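Local atomic coordinates of mandelate racemase/muconate lactonizing protein (Thermobispora bispora, PDB entry 3VC5), a protein that probably catalyses the magnesium-dependent dehydration of D-glucarate to 5-dehydro-4-deoxy-D-glucarate, as a member of the mandelate racemase/muconate lactonizing enzyme family. Residues H47-L52 against A173-K178; L90-L95 against L139-K144; T248-G253 against A274-E279; M288-P293 against H313-L318. One frame throughout, in Å; residues are numbered along the deposited sequence.

Interaction 1: H47-L52 against A173-K178; sequences HQPWAL and AGHPGK. With PO4 (phosphate ion), chain B.
The backbones come closest at Pro49 and His175, whose CA atoms lie 6.7 Å apart, and a type II turn from His175 to Lys178 lets both ends of that turn reach the proline. The His175 imidazole turns one face to the Pro49 ring in a CH-pi contact: CB sits 3.9 Å from the ring centroid and only 7° off the normal. At the edge of the same imidazole, CE1 meets His47 O at 3.1 Å. Lys178 crosses the proline ring at about a right angle, with its CE tight against Pro49 CG at 3.4 Å. Hydrogen bonds with the Tyr426 hydroxyl at ND1 and the Asp37 carbonyl at NE2 fix how the His175 ring is turned. The contact thus joins the residues leading into strand 50-60, in the three-stranded sheet of the N-terminal domain, to the loop between barrel strand 161-169 and helix 189-203. Replacing His175 by an alanine would probably strip Pro49 of its aromatic cover and leave the Asp37 carbonyl and Tyr426 hydroxyl without their imidazole partner. His47 faces the other way: with CG anti to its own carbonyl carbon (chi1 -76°), NE2 gives O1 of a phosphate, probably from the crystallisation liquor, a nearly straight hydrogen bond of 2.9 Å, 174° at the hydrogen, while ND1 is held by Asp37. Lys211, the predicted proton acceptor, hydrogen-bonds the same phosphate, as do Asn42, His367 and Arg421.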
loop_
_atom_site.group_PDB
_atom_site.type_symbol
_atom_site.label_atom_id
_atom_site.label_comp_id
_atom_site.label_asym_id
_atom_site.label_seq_id
_atom_site.Cartn_x
_atom_site.Cartn_y
_atom_site.Cartn_z
ATOM N N HIS A 47 31.423 7.164 13.767
ATOM C CA HIS A 47 30.830 8.357 13.158
ATOM C C HIS A 47 31.818 9.524 13.161
ATOM O O HIS A 47 32.563 9.709 14.127
ATOM C CB HIS A 47 29.610 8.806 13.967
ATOM C CG HIS A 47 28.390 7.963 13.764
ATOM N ND1 HIS A 47 27.115 8.474 13.873
ATOM C CD2 HIS A 47 28.248 6.642 13.477
ATOM C CE1 HIS A 47 26.234 7.507 13.650
ATOM N NE2 HIS A 47 26.898 6.388 13.392
ATOM N N GLN A 48 31.797 10.313 12.080
ATOM C CA GLN A 48 32.650 11.483 11.959
ATOM C C GLN A 48 32.107 12.637 12.811
ATOM O O GLN A 48 30.963 12.606 13.250
ATOM C CB GLN A 48 32.787 11.902 10.500
ATOM C CG GLN A 48 33.653 10.942 9.676
ATOM C CD GLN A 48 33.360 11.040 8.201
ATOM O OE1 GLN A 48 32.254 10.707 7.752
ATOM N NE2 GLN A 48 34.343 11.498 7.431
ATOM N N PRO A 49 32.925 13.673 13.021
ATOM C CA PRO A 49 32.472 14.744 13.922
ATOM C C PRO A 49 31.309 15.594 13.377
ATOM O O PRO A 49 30.634 16.311 14.148
ATOM C CB PRO A 49 33.725 15.635 14.096
ATOM C CG PRO A 49 34.857 14.888 13.531
ATOM C CD PRO A 49 34.336 13.804 12.616
ATOM N N TRP A 50 31.113 15.544 12.068
ATOM C CA TRP A 50 29.971 16.202 11.413
ATOM C C TRP A 50 29.142 15.158 10.688
ATOM O O TRP A 50 29.706 14.318 9.961
ATOM C CB TRP A 50 30.439 17.232 10.388
ATOM C CG TRP A 50 31.254 18.339 10.972
ATOM C CD1 TRP A 50 32.632 18.456 10.958
ATOM C CD2 TRP A 50 30.763 19.492 11.683
ATOM N NE1 TRP A 50 33.012 19.623 11.596
ATOM C CE2 TRP A 50 31.888 20.267 12.052
ATOM C CE3 TRP A 50 29.484 19.947 12.033
ATOM C CZ2 TRP A 50 31.769 21.464 12.765
ATOM C CZ3 TRP A 50 29.364 21.129 12.735
ATOM C CH2 TRP A 50 30.508 21.885 13.088
ATOM N N ALA A 51 27.821 15.223 10.865
ATOM C CA ALA A 51 26.876 14.449 10.070
ATOM C C ALA A 51 26.260 15.420 9.051
ATOM O O ALA A 51 26.072 16.603 9.346
ATOM C CB ALA A 51 25.793 13.830 10.954
ATOM N N LEU A 52 25.990 14.926 7.843
ATOM C CA LEU A 52 25.476 15.758 6.750
ATOM C C LEU A 52 23.995 15.422 6.496
ATOM O O LEU A 52 23.578 14.261 6.610
ATOM C CB LEU A 52 26.251 15.412 5.477
ATOM C CG LEU A 52 27.787 15.496 5.573
ATOM C CD1 LEU A 52 28.448 15.132 4.248
ATOM C CD2 LEU A 52 28.250 16.877 6.053
ATOM N N ALA A 173 35.122 9.054 24.490
ATOM C CA ALA A 173 34.697 10.191 25.302
ATOM C C ALA A 173 34.492 11.420 24.409
ATOM O O ALA A 173 33.692 12.312 24.728
ATOM C CB ALA A 173 35.736 10.477 26.356
ATOM N N GLY A 174 35.218 11.467 23.293
ATOM C CA GLY A 174 35.124 12.601 22.350
ATOM C C GLY A 174 35.884 12.231 21.097
ATOM O O GLY A 174 36.537 11.175 21.059
ATOM N N HIS A 175 35.815 13.081 20.072
ATOM C CA HIS A 175 36.634 12.894 18.872
ATOM C C HIS A 175 38.066 13.239 19.209
ATOM O O HIS A 175 38.290 14.228 19.890
ATOM C CB HIS A 175 36.118 13.797 17.766
ATOM C CG HIS A 175 34.834 13.303 17.187
ATOM N ND1 HIS A 175 34.779 12.262 16.276
ATOM C CD2 HIS A 175 33.549 13.643 17.453
ATOM C CE1 HIS A 175 33.512 12.008 15.983
ATOM N NE2 HIS A 175 32.746 12.818 16.702
ATOM N N PRO A 176 39.035 12.411 18.767
ATOM C CA PRO A 176 40.433 12.683 19.116
ATOM C C PRO A 176 40.780 14.085 18.668
ATOM O O PRO A 176 40.400 14.490 17.568
ATOM C CB PRO A 176 41.203 11.656 18.279
ATOM C CG PRO A 176 40.268 10.482 18.235
ATOM C CD PRO A 176 38.898 11.137 18.039
ATOM N N GLY A 177 41.470 14.840 19.521
ATOM C CA GLY A 177 41.854 16.189 19.153
ATOM C C GLY A 177 40.786 17.245 19.363
ATOM O O GLY A 177 41.030 18.411 19.080
ATOM N N LYS A 178 39.610 16.852 19.871
ATOM C CA LYS A 178 38.457 17.762 20.047
ATOM C C LYS A 178 37.869 17.682 21.481
ATOM O O LYS A 178 38.190 16.758 22.224
ATOM C CB LYS A 178 37.375 17.391 19.049
ATOM C CG LYS A 178 37.852 17.306 17.586
ATOM C CD LYS A 178 36.624 17.072 16.661
ATOM C CE LYS A 178 36.887 17.159 15.148
ATOM N NZ LYS A 178 38.301 17.371 14.799
HETATM P P PO4 B . 24.440 4.215 12.093
HETATM O O1 PO4 B . 25.789 3.880 12.603
HETATM O O2 PO4 B . 24.081 5.527 12.758
HETATM O O3 PO4 B . 24.445 4.395 10.633
HETATM O O4 PO4 B . 23.540 3.151 12.465
#

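Interaction 2: L90-L95 against L139-K144; sequences LDVYAL and LDIQGK
Gln142 runs out from its helix with CG anti to its own carbonyl carbon (chi1 -66°) and CD fully extended beyond it (chi2 -178°), which lays the amide along the ring of Tyr93. The two planes are 24° apart and stacked, and Gln142 CG lies over the ring face, 4.0 Å from the centroid. At the end of the chain, Gln142 NE2 donates to Val92 O at 2.9 Å, approaching at a tilt from the carbonyl plane. Two waters extend the grip. One links Tyr93 OH to the helix carbonyl Gln142 O; the other donates a hydrogen bond to Tyr93 O and accepts from Gln142 NE2 over a longer 3.3 Å. Beside these polar links, Val92 CG2 meets Ile141 CG2 at 3.9 Å, and Leu95 CD1 rests on Leu139 CD2. Asp91 OD2 takes the N-H of Tyr93 at 2.8 Å and also pairs with Arg148 of the second subunit, so the dimer interface adjoins this turn. Here an Asx turn and a type I turn, Asp91 to Ala94, lead into helix 95-106, with Ala94 as N-cap, and dock on helix 123-146 within the N-terminal capping domain.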
loop_
_atom_site.group_PDB
_atom_site.type_symbol
_atom_site.label_atom_id
_atom_site.label_comp_id
_atom_site.label_asym_id
_atom_site.label_seq_id
_atom_site.Cartn_x
_atom_site.Cartn_y
_atom_site.Cartn_z
ATOM N N LEU A 90 4.973 21.246 -11.750
ATOM C CA LEU A 90 4.230 20.058 -11.327
ATOM C C LEU A 90 3.384 20.371 -10.098
ATOM O O LEU A 90 3.741 21.214 -9.255
ATOM C CB LEU A 90 5.163 18.862 -11.053
ATOM C CG LEU A 90 5.974 18.297 -12.232
ATOM C CD1 LEU A 90 6.855 17.123 -11.823
ATOM C CD2 LEU A 90 5.062 17.920 -13.411
ATOM N N ASP A 91 2.256 19.688 -10.007
ATOM C CA ASP A 91 1.316 19.868 -8.921
ATOM C C ASP A 91 1.709 19.018 -7.696
ATOM O O ASP A 91 2.170 17.900 -7.866
ATOM C CB ASP A 91 -0.038 19.423 -9.457
ATOM C CG ASP A 91 -1.138 19.712 -8.524
ATOM O OD1 ASP A 91 -1.825 20.723 -8.728
ATOM O OD2 ASP A 91 -1.308 18.935 -7.589
ATOM N N VAL A 92 1.534 19.543 -6.482
ATOM C CA VAL A 92 1.950 18.819 -5.258
ATOM C C VAL A 92 1.110 17.568 -4.929
ATOM O O VAL A 92 1.502 16.766 -4.068
ATOM C CB VAL A 92 1.986 19.734 -3.994
ATOM C CG1 VAL A 92 2.991 20.892 -4.158
ATOM C CG2 VAL A 92 0.578 20.242 -3.628
ATOM N N TYR A 93 -0.046 17.390 -5.583
ATOM C CA TYR A 93 -0.819 16.148 -5.431
ATOM C C TYR A 93 -0.337 15.117 -6.434
ATOM O O TYR A 93 -0.679 13.929 -6.316
ATOM C CB TYR A 93 -2.330 16.381 -5.646
ATOM C CG TYR A 93 -2.943 17.226 -4.564
ATOM C CD1 TYR A 93 -3.502 16.644 -3.434
ATOM C CD2 TYR A 93 -2.941 18.620 -4.660
ATOM C CE1 TYR A 93 -4.066 17.437 -2.405
ATOM C CE2 TYR A 93 -3.484 19.408 -3.651
ATOM C CZ TYR A 93 -4.040 18.814 -2.528
ATOM O OH TYR A 93 -4.584 19.614 -1.537
ATOM N N ALA A 94 0.432 15.560 -7.425
ATOM C CA ALA A 94 0.813 14.649 -8.534
ATOM C C ALA A 94 2.063 13.844 -8.198
ATOM O O ALA A 94 3.092 13.958 -8.879
ATOM C CB ALA A 94 1.017 15.426 -9.820
ATOM N N LEU A 95 1.953 13.011 -7.156
ATOM C CA LEU A 95 3.105 12.291 -6.637
ATOM C C LEU A 95 3.622 11.268 -7.633
ATOM O O LEU A 95 4.831 11.081 -7.719
ATOM C CB LEU A 95 2.793 11.607 -5.317
ATOM C CG LEU A 95 2.531 12.548 -4.147
ATOM C CD1 LEU A 95 2.215 11.735 -2.861
ATOM C CD2 LEU A 95 3.687 13.497 -3.945
ATOM N N LEU A 139 3.563 16.330 0.926
ATOM C CA LEU A 139 2.543 15.972 1.909
ATOM C C LEU A 139 2.390 17.073 2.956
ATOM O O LEU A 139 1.264 17.347 3.422
ATOM C CB LEU A 139 2.876 14.631 2.594
ATOM C CG LEU A 139 2.879 13.417 1.648
ATOM C CD1 LEU A 139 3.312 12.188 2.487
ATOM C CD2 LEU A 139 1.464 13.197 1.090
ATOM N N ASP A 140 3.507 17.692 3.346
ATOM C CA ASP A 140 3.447 18.837 4.299
ATOM C C ASP A 140 2.501 19.900 3.711
ATOM O O ASP A 140 1.580 20.380 4.384
ATOM C CB ASP A 140 4.891 19.364 4.521
ATOM C CG ASP A 140 5.034 20.356 5.660
ATOM O OD1 ASP A 140 4.130 20.487 6.525
ATOM O OD2 ASP A 140 6.120 21.004 5.676
ATOM N N ILE A 141 2.696 20.225 2.439
ATOM C CA ILE A 141 1.859 21.217 1.743
ATOM C C ILE A 141 0.393 20.767 1.623
ATOM O O ILE A 141 -0.531 21.558 1.870
ATOM C CB ILE A 141 2.433 21.547 0.367
ATOM C CG1 ILE A 141 3.758 22.338 0.504
ATOM C CG2 ILE A 141 1.432 22.389 -0.446
ATOM C CD1 ILE A 141 4.649 22.294 -0.767
ATOM N N GLN A 142 0.161 19.513 1.231
ATOM C CA GLN A 142 -1.214 19.008 1.183
ATOM C C GLN A 142 -1.907 19.120 2.541
ATOM O O GLN A 142 -3.081 19.494 2.621
ATOM C CB GLN A 142 -1.255 17.556 0.716
ATOM C CG GLN A 142 -0.821 17.323 -0.705
ATOM C CD GLN A 142 -0.957 15.860 -1.079
ATOM O OE1 GLN A 142 -1.799 15.119 -0.506
ATOM N NE2 GLN A 142 -0.122 15.413 -2.011
ATOM N N GLY A 143 -1.207 18.750 3.615
ATOM C CA GLY A 143 -1.751 18.909 4.958
ATOM C C GLY A 143 -2.066 20.370 5.275
ATOM O O GLY A 143 -3.132 20.685 5.833
ATOM N N LYS A 144 -1.147 21.275 4.950
ATOM C CA LYS A 144 -1.414 22.707 5.188
ATOM C C LYS A 144 -2.637 23.188 4.401
ATOM O O LYS A 144 -3.461 23.975 4.908
ATOM C CB LYS A 144 -0.203 23.564 4.845
ATOM C CG LYS A 144 0.975 23.320 5.780
ATOM C CD LYS A 144 2.137 24.248 5.447
ATOM C CE LYS A 144 3.381 23.944 6.295
ATOM N NZ LYS A 144 4.462 24.887 5.992
HETATM O O HOH W 1 -5.124 18.785 0.901
HETATM O O HOH W 2 -1.334 12.951 -3.796
#

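Interaction 3: T248-G253 against A274-E279; sequences TSIRVG and ARVAAE
Ile250 lays its side chain over the backbone of Val276 and the start of the Glu279 side chain. Its CG1, anti to its own carbonyl carbon (chi1 -70°), carries CD1 out to Glu279 CB at 3.8 Å, while CG1 itself lies 4.0 Å from Val276 CA. The CG2 branch also lies against Glu279, near its carbonyl oxygen. One residue earlier, Ser249 CB fits against both methyls of Val276, the nearer being CG2 at 3.6 Å. The closest CA pair, Ile250 and Val276, is 5.6 Å apart, and the small serine is consistent with such close packing. The Ser249 hydroxyl bonds the carbonyl of Thr245, just before the helix. Glu279 N bonds Val276 O at 2.8 Å, and the side chain bends at chi2 (-67°), taking the carboxylate away from Ile250 to a salt bridge with Arg254. Helices 246-255 and 270-277 are neighbours outside the beta/alpha barrel, following strands 236-239 and 262-264, which bring in the magnesium ligands Asp239 and Glu264, though this chain carries no magnesium here. The side chain of Ser249 is about 11 Å from that of Asp239, and that of Val276 about 11 Å from that of Glu264. No hydrogen bond crosses directly between the segments. Their fit therefore rests on aliphatic carbon from Ile250, Val276, Ser249 and the stem of Glu279, with the charged end of Glu279 turned to Arg254 at the margin.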
loop_
_atom_site.group_PDB
_atom_site.type_symbol
_atom_site.label_atom_id
_atom_site.label_comp_id
_atom_site.label_asym_id
_atom_site.label_seq_id
_atom_site.Cartn_x
_atom_site.Cartn_y
_atom_site.Cartn_z
ATOM N N THR A 248 28.607 -17.918 14.697
ATOM C CA THR A 248 28.630 -17.011 15.846
ATOM C C THR A 248 27.257 -16.453 16.165
ATOM O O THR A 248 26.875 -16.335 17.345
ATOM C CB THR A 248 29.668 -15.899 15.610
ATOM O OG1 THR A 248 30.969 -16.500 15.635
ATOM C CG2 THR A 248 29.587 -14.810 16.666
ATOM N N SER A 249 26.526 -16.074 15.119
ATOM C CA SER A 249 25.196 -15.528 15.311
ATOM C C SER A 249 24.291 -16.501 16.040
ATOM O O SER A 249 23.491 -16.095 16.889
ATOM C CB SER A 249 24.543 -15.158 13.976
ATOM O OG SER A 249 25.335 -14.193 13.312
ATOM N N ILE A 250 24.370 -17.776 15.667
ATOM C CA ILE A 250 23.511 -18.775 16.270
ATOM C C ILE A 250 23.886 -18.953 17.749
ATOM O O ILE A 250 23.012 -19.080 18.622
ATOM C CB ILE A 250 23.563 -20.109 15.496
ATOM C CG1 ILE A 250 22.868 -19.929 14.132
ATOM C CG2 ILE A 250 22.891 -21.199 16.307
ATOM C CD1 ILE A 250 23.131 -21.071 13.163
ATOM N N ARG A 251 25.185 -18.935 18.032
ATOM C CA ARG A 251 25.653 -19.145 19.396
ATOM C C ARG A 251 25.169 -17.975 20.251
ATOM O O ARG A 251 24.667 -18.175 21.354
ATOM C CB ARG A 251 27.182 -19.255 19.414
ATOM C CG ARG A 251 27.797 -19.574 20.769
ATOM C CD ARG A 251 29.295 -19.807 20.650
ATOM N NE ARG A 251 30.004 -18.579 20.289
ATOM C CZ ARG A 251 30.632 -18.384 19.130
ATOM N NH1 ARG A 251 30.653 -19.340 18.204
ATOM N NH2 ARG A 251 31.251 -17.232 18.899
ATOM N N VAL A 252 25.270 -16.752 19.725
ATOM C CA VAL A 252 24.830 -15.583 20.498
ATOM C C VAL A 252 23.311 -15.537 20.688
ATOM O O VAL A 252 22.826 -15.276 21.801
ATOM C CB VAL A 252 25.335 -14.262 19.890
ATOM C CG1 VAL A 252 24.679 -13.047 20.587
ATOM C CG2 VAL A 252 26.857 -14.193 20.007
ATOM N N GLY A 253 22.560 -15.757 19.605
ATOM C CA GLY A 253 21.102 -15.809 19.683
ATOM C C GLY A 253 20.630 -16.815 20.727
ATOM O O GLY A 253 19.741 -16.538 21.535
ATOM N N ALA A 274 18.763 -16.168 6.876
ATOM C CA ALA A 274 17.730 -17.218 6.923
ATOM C C ALA A 274 18.229 -18.429 7.730
ATOM O O ALA A 274 17.479 -19.021 8.486
ATOM C CB ALA A 274 17.329 -17.637 5.535
ATOM N N ARG A 275 19.486 -18.782 7.561
ATOM C CA ARG A 275 20.072 -19.888 8.302
ATOM C C ARG A 275 20.153 -19.608 9.769
ATOM O O ARG A 275 19.887 -20.471 10.552
ATOM C CB ARG A 275 21.435 -20.235 7.781
ATOM C CG ARG A 275 21.397 -20.681 6.378
ATOM C CD ARG A 275 22.549 -21.491 6.032
ATOM N NE ARG A 275 23.779 -20.798 5.801
ATOM C CZ ARG A 275 24.932 -21.151 6.354
ATOM N NH1 ARG A 275 26.024 -20.510 6.086
ATOM N NH2 ARG A 275 25.003 -22.151 7.193
ATOM N N VAL A 276 20.520 -18.390 10.133
ATOM C CA VAL A 276 20.513 -18.002 11.554
ATOM C C VAL A 276 19.090 -18.017 12.117
ATOM O O VAL A 276 18.841 -18.554 13.217
ATOM C CB VAL A 276 21.182 -16.613 11.758
ATOM C CG1 VAL A 276 21.009 -16.098 13.208
ATOM C CG2 VAL A 276 22.665 -16.676 11.368
ATOM N N ALA A 277 18.144 -17.448 11.369
ATOM C CA ALA A 277 16.792 -17.279 11.893
ATOM C C ALA A 277 16.158 -18.612 12.277
ATOM O O ALA A 277 15.385 -18.704 13.235
ATOM C CB ALA A 277 15.912 -16.548 10.895
ATOM N N ALA A 278 16.481 -19.644 11.509
ATOM C CA ALA A 278 15.934 -20.977 11.717
ATOM C C ALA A 278 16.477 -21.628 12.988
ATOM O O ALA A 278 15.918 -22.628 13.474
ATOM C CB ALA A 278 16.239 -21.856 10.494
ATOM N N GLU A 279 17.562 -21.077 13.530
ATOM C CA GLU A 279 18.277 -21.753 14.650
ATOM C C GLU A 279 18.391 -20.913 15.939
ATOM O O GLU A 279 19.049 -21.328 16.914
ATOM C CB GLU A 279 19.667 -22.185 14.199
ATOM C CG GLU A 279 19.634 -23.237 13.094
ATOM C CD GLU A 279 19.065 -24.559 13.576
ATOM O OE1 GLU A 279 18.858 -24.715 14.803
ATOM O OE2 GLU A 279 18.822 -25.446 12.729
#

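Interaction 4: M288-P293 against H313-L318; sequences MCVVTP and HYWGGL
Face contact between the Trp315 indole and the main chain leads: the six-membered ring lies with one face over the peptide joining Val291 to Thr292, Val291 C being 3.5 Å from Trp315 CZ2. Apolar contacts flank it. Val290 CG1 reaches Trp315 CH2 at 4.0 Å, Pro293 CD approaches CZ3 of the same indole at 3.8 Å, and Val291 CB packs on Tyr314 CE1 at 3.6 Å. Tyr314 CG lies between its backbone N and carbonyl carbon (chi1 61°), which turns the ring edge to Val291 O, with CD1 at 3.3 Å; that buried carbonyl finds no hydrogen-bond partner. Bridging by water supplies the polar part. One water, in the indole plane, accepts from Trp315 NE1 at 3.0 Å and from Tyr314 OH, and donates to Val290 O; another donates to Tyr314 O and accepts from Thr292 OG1. A leucine in place of Trp315 would probably leave the first water without its indole donor and the 291-292 peptide without its flat cover. Tyr314 lies near Asn287, a magnesium-binding residue, although no metal is bound to this chain, and near the predicted proton acceptor His338; it makes a cation-pi contact with Lys125 of helix 123-146. Trp315 also touches Leu296 of helix 296-302 and Ser321 and Ile324 of helix 318-330.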
loop_
_atom_site.group_PDB
_atom_site.type_symbol
_atom_site.label_atom_id
_atom_site.label_comp_id
_atom_site.label_asym_id
_atom_site.label_seq_id
_atom_site.Cartn_x
_atom_site.Cartn_y
_atom_site.Cartn_z
ATOM N N MET A 288 19.333 -4.131 6.215
ATOM C CA MET A 288 20.499 -4.368 5.342
ATOM C C MET A 288 20.226 -5.325 4.225
ATOM O O MET A 288 20.663 -5.048 3.119
ATOM C CB MET A 288 21.747 -4.854 6.117
ATOM C CG MET A 288 22.236 -3.807 7.133
ATOM S SD MET A 288 23.648 -4.397 8.117
ATOM C CE MET A 288 24.973 -4.437 6.904
ATOM N N CYS A 289 19.528 -6.434 4.484
ATOM C CA CYS A 289 19.328 -7.423 3.411
ATOM C C CYS A 289 17.962 -7.262 2.736
ATOM O O CYS A 289 17.685 -7.908 1.742
ATOM C CB CYS A 289 19.546 -8.865 3.944
ATOM S SG CYS A 289 18.273 -9.533 5.066
ATOM N N VAL A 290 17.079 -6.459 3.338
ATOM C CA VAL A 290 15.804 -6.077 2.702
ATOM C C VAL A 290 15.658 -4.572 2.827
ATOM O O VAL A 290 15.349 -4.071 3.939
ATOM C CB VAL A 290 14.603 -6.770 3.389
ATOM C CG1 VAL A 290 13.279 -6.385 2.722
ATOM C CG2 VAL A 290 14.792 -8.304 3.382
ATOM N N VAL A 291 15.933 -3.852 1.734
ATOM C CA VAL A 291 16.005 -2.386 1.809
ATOM C C VAL A 291 15.324 -1.716 0.613
ATOM O O VAL A 291 15.402 -0.504 0.448
ATOM C CB VAL A 291 17.470 -1.861 1.994
ATOM C CG1 VAL A 291 18.062 -2.348 3.336
ATOM C CG2 VAL A 291 18.328 -2.335 0.839
ATOM N N THR A 292 14.709 -2.525 -0.256
ATOM C CA THR A 292 14.006 -1.956 -1.406
ATOM C C THR A 292 12.976 -3.016 -1.841
ATOM O O THR A 292 13.115 -4.180 -1.477
ATOM C CB THR A 292 15.021 -1.576 -2.532
ATOM O OG1 THR A 292 14.347 -0.788 -3.507
ATOM C CG2 THR A 292 15.614 -2.799 -3.230
ATOM N N PRO A 293 11.910 -2.631 -2.547
ATOM C CA PRO A 293 10.866 -3.644 -2.740
ATOM C C PRO A 293 11.288 -4.900 -3.497
ATOM O O PRO A 293 10.749 -5.984 -3.226
ATOM C CB PRO A 293 9.761 -2.851 -3.498
ATOM C CG PRO A 293 9.921 -1.428 -2.939
ATOM C CD PRO A 293 11.430 -1.272 -2.930
ATOM N N HIS A 313 13.209 7.238 4.211
ATOM C CA HIS A 313 14.275 7.953 3.492
ATOM C C HIS A 313 14.863 7.126 2.361
ATOM O O HIS A 313 15.498 7.680 1.463
ATOM C CB HIS A 313 15.411 8.374 4.440
ATOM C CG HIS A 313 14.960 9.252 5.570
ATOM N ND1 HIS A 313 14.567 8.734 6.778
ATOM C CD2 HIS A 313 14.902 10.604 5.696
ATOM C CE1 HIS A 313 14.251 9.738 7.602
ATOM N NE2 HIS A 313 14.424 10.880 6.952
ATOM N N TYR A 314 14.694 5.804 2.405
ATOM C CA TYR A 314 15.171 5.014 1.245
ATOM C C TYR A 314 14.122 4.049 0.705
ATOM O O TYR A 314 14.383 3.405 -0.319
ATOM C CB TYR A 314 16.532 4.306 1.517
ATOM C CG TYR A 314 16.536 3.310 2.668
ATOM C CD1 TYR A 314 16.075 2.011 2.491
ATOM C CD2 TYR A 314 17.009 3.668 3.936
ATOM C CE1 TYR A 314 16.126 1.075 3.525
ATOM C CE2 TYR A 314 17.067 2.748 4.965
ATOM C CZ TYR A 314 16.573 1.472 4.775
ATOM O OH TYR A 314 16.624 0.576 5.825
ATOM N N TRP A 315 12.938 3.971 1.342
ATOM C CA TRP A 315 11.821 3.188 0.762
ATOM C C TRP A 315 10.902 4.078 -0.095
ATOM O O TRP A 315 9.917 3.610 -0.635
ATOM C CB TRP A 315 11.016 2.431 1.826
ATOM C CG TRP A 315 11.707 1.202 2.342
ATOM C CD1 TRP A 315 12.618 1.135 3.367
ATOM C CD2 TRP A 315 11.527 -0.143 1.874
ATOM N NE1 TRP A 315 12.989 -0.168 3.595
ATOM C CE2 TRP A 315 12.356 -0.983 2.679
ATOM C CE3 TRP A 315 10.748 -0.721 0.860
ATOM C CZ2 TRP A 315 12.421 -2.371 2.504
ATOM C CZ3 TRP A 315 10.816 -2.131 0.669
ATOM C CH2 TRP A 315 11.645 -2.934 1.512
ATOM N N GLY A 316 11.209 5.370 -0.185
ATOM C CA GLY A 316 10.525 6.232 -1.151
ATOM C C GLY A 316 9.392 7.074 -0.609
ATOM O O GLY A 316 8.436 7.384 -1.349
ATOM N N GLY A 317 9.518 7.535 0.633
ATOM C CA GLY A 317 8.517 8.450 1.161
ATOM C C GLY A 317 7.479 7.798 2.051
ATOM O O GLY A 317 7.476 6.558 2.251
ATOM N N LEU A 318 6.571 8.618 2.589
ATOM C CA LEU A 318 5.615 8.097 3.545
ATOM C C LEU A 318 4.567 7.144 2.942
ATOM O O LEU A 318 4.248 6.096 3.521
ATOM C CB LEU A 318 4.928 9.230 4.311
ATOM C CG LEU A 318 5.887 10.310 4.840
ATOM C CD1 LEU A 318 5.099 11.225 5.760
ATOM C CD2 LEU A 318 7.087 9.702 5.603
HETATM O O HOH W 3 14.967 -1.640 5.389
HETATM O O HOH W 4 13.616 1.517 -2.236
#

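Interactions 2 and 4 are buried, whereas 1 and 3 are only partly so, with exposed charged residues at their margins. Helix 123-146 ties the two buried ones together: Leu139 CD1 of interaction 2 touches Leu318 CB of interaction 4 at 3.8 Å, so capping domain meets barrel there. Interactions 3 and 4 both belong to the barrel, one between outer helices, the other between a loop and the short helix 312-315, beside the magnesium site. Interaction 1 lies across the chain's centre from interaction 4, the two centres 28 Å apart, with His47 on the bound phosphate. Chemistry follows place: waters bridge the segments within interaction 2 and within interaction 4, while 3 is aliphatic.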